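Local coordinates for protein Drep2 (Drosophila melanogaster, PDB 4D2K) that probably takes part in apoptotic DNA fragmentation, its CIDE domain binding to itself and building higher-order assemblies, at residues 41-46 with 75-80. Sequence-based numbering, arbitrary orientation.
Sequences LGVPAS and LLLLRQ
Val-43 covers one face of the Arg-79 guanidinium: its CG1 sits over the centre of the group, 4.3 Å above the plane. Gly-42 O and Pro-44 CD approach the same group obliquely. In the ubiquitin-like fold of the CIDE-N domain, the loop that leaves helix 30-40 packs here on strand 74-79. That strand lies between strands 10-16 and 49-53 in the mixed sheet. Gly-42, with phi 70°, takes the C-prime place of a Schellman motif, in which Val-43 N bonds back to Lys-38 O in the last turn of the helix. The motif carries the chain from Leu-41 to Val-43, and both side chains point toward the strand.

Val-43 uses both branches. Val-43 CG2 touches Arg-79 CD at 3.9 Å and also meets Leu-77 CD2 at 4.2 Å. The Arg-79 side chain bends at chi3 (-44°), which turns the guanidinium back over the valine. No hydrogen bond joins 41-46 to 75-80. The polar end of Arg-79 is held instead by a salt bridge from NH2 to Glu-47 OE1, just beyond Ser-46. The charged group therefore has an apolar cover on one face and an acidic partner for NH2.

The side chains of Leu-41 and Leu-77 run antiparallel and pass alongside each other at their ends. Ile-14 of strand 10-16 touches both, so this end of the contact joins the core. Here Leu-41 CD2 rests 3.7 Å from Leu-77 CB.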
loop_
_atom_site.group_PDB
_atom_site.type_symbol
_atom_site.label_atom_id
_atom_site.label_comp_id
_atom_site.label_asym_id
_atom_site.label_seq_id
_atom_site.Cartn_x
_atom_site.Cartn_y
_atom_site.Cartn_z
ATOM N N LEU A 41 2.305 5.590 7.421
ATOM C CA LEU A 41 2.324 6.853 6.700
ATOM C C LEU A 41 1.639 7.968 7.495
ATOM O O LEU A 41 1.470 9.063 6.989
ATOM C CB LEU A 41 1.697 6.699 5.314
ATOM C CG LEU A 41 2.726 6.378 4.212
ATOM C CD1 LEU A 41 3.559 5.183 4.575
ATOM C CD2 LEU A 41 2.039 6.125 2.874
ATOM N N GLY A 42 1.277 7.698 8.746
ATOM C CA GLY A 42 0.713 8.721 9.617
ATOM C C GLY A 42 -0.688 9.168 9.212
ATOM O O GLY A 42 -1.109 10.298 9.471
ATOM N N VAL A 43 -1.433 8.234 8.636
ATOM C CA VAL A 43 -2.805 8.450 8.220
ATOM C C VAL A 43 -3.736 7.974 9.337
ATOM O O VAL A 43 -3.573 6.859 9.848
ATOM C CB VAL A 43 -3.119 7.661 6.915
ATOM C CG1 VAL A 43 -4.584 7.822 6.494
ATOM C CG2 VAL A 43 -2.157 8.060 5.785
ATOM N N PRO A 44 -4.712 8.818 9.728
ATOM C CA PRO A 44 -5.608 8.445 10.831
ATOM C C PRO A 44 -6.314 7.147 10.474
ATOM O O PRO A 44 -6.652 6.951 9.303
ATOM C CB PRO A 44 -6.594 9.616 10.917
ATOM C CG PRO A 44 -5.921 10.764 10.236
ATOM C CD PRO A 44 -4.711 10.269 9.479
ATOM N N ALA A 45 -6.500 6.269 11.452
ATOM C CA ALA A 45 -6.916 4.898 11.171
ATOM C C ALA A 45 -8.266 4.767 10.491
ATOM O O ALA A 45 -8.481 3.839 9.710
ATOM C CB ALA A 45 -6.927 4.094 12.462
ATOM N N SER A 46 -9.168 5.700 10.760
ATOM C CA SER A 46 -10.503 5.631 10.176
ATOM C C SER A 46 -10.521 6.015 8.702
ATOM O O SER A 46 -11.346 5.507 7.939
ATOM C CB SER A 46 -11.475 6.525 10.955
ATOM O OG SER A 46 -11.084 7.889 10.866
ATOM N N LEU A 75 4.285 -0.416 -3.285
ATOM C CA LEU A 75 2.902 0.049 -3.353
ATOM C C LEU A 75 2.824 1.525 -2.952
ATOM O O LEU A 75 3.654 2.001 -2.185
ATOM C CB LEU A 75 2.003 -0.786 -2.433
ATOM C CG LEU A 75 1.920 -2.296 -2.670
ATOM C CD1 LEU A 75 1.114 -2.997 -1.563
ATOM C CD2 LEU A 75 1.313 -2.571 -4.051
ATOM N N LEU A 76 1.857 2.261 -3.491
ATOM C CA LEU A 76 1.614 3.622 -3.031
ATOM C C LEU A 76 0.290 3.638 -2.300
ATOM O O LEU A 76 -0.689 3.010 -2.717
ATOM C CB LEU A 76 1.578 4.638 -4.185
ATOM C CG LEU A 76 2.727 4.714 -5.195
ATOM C CD1 LEU A 76 2.536 5.916 -6.108
ATOM C CD2 LEU A 76 4.090 4.761 -4.522
ATOM N N LEU A 77 0.257 4.386 -1.215
ATOM C CA LEU A 77 -0.980 4.615 -0.523
ATOM C C LEU A 77 -1.470 5.987 -0.990
ATOM O O LEU A 77 -0.744 6.954 -0.894
ATOM C CB LEU A 77 -0.755 4.556 0.984
ATOM C CG LEU A 77 -1.926 4.428 1.945
ATOM C CD1 LEU A 77 -1.432 3.811 3.231
ATOM C CD2 LEU A 77 -2.479 5.796 2.228
ATOM N N LEU A 78 -2.682 6.053 -1.524
ATOM C CA LEU A 78 -3.283 7.307 -1.987
ATOM C C LEU A 78 -4.403 7.718 -1.062
ATOM O O LEU A 78 -5.324 6.931 -0.807
ATOM C CB LEU A 78 -3.866 7.159 -3.398
ATOM C CG LEU A 78 -2.931 6.627 -4.480
ATOM C CD1 LEU A 78 -3.658 6.489 -5.803
ATOM C CD2 LEU A 78 -1.719 7.520 -4.612
ATOM N N ARG A 79 -4.334 8.933 -0.544
ATOM C CA ARG A 79 -5.438 9.461 0.252
ATOM C C ARG A 79 -6.062 10.669 -0.439
ATOM O O ARG A 79 -5.490 11.214 -1.388
ATOM C CB ARG A 79 -4.961 9.835 1.652
ATOM C CG ARG A 79 -3.574 10.475 1.684
ATOM C CD ARG A 79 -3.108 10.740 3.107
ATOM N NE ARG A 79 -4.176 11.323 3.913
ATOM C CZ ARG A 79 -3.998 11.850 5.120
ATOM N NH1 ARG A 79 -2.785 11.886 5.653
ATOM N NH2 ARG A 79 -5.027 12.357 5.786
ATOM N N GLN A 80 -7.245 11.060 0.026
ATOM C CA GLN A 80 -7.870 12.336 -0.340
ATOM C C GLN A 80 -7.651 12.852 -1.755
ATOM O O GLN A 80 -7.053 13.922 -1.923
ATOM C CB GLN A 80 -7.362 13.439 0.601
ATOM C CG GLN A 80 -7.898 13.433 2.024
ATOM C CD GLN A 80 -7.413 14.645 2.796
ATOM O OE1 GLN A 80 -6.414 15.275 2.420
ATOM N NE2 GLN A 80 -8.121 14.991 3.867
#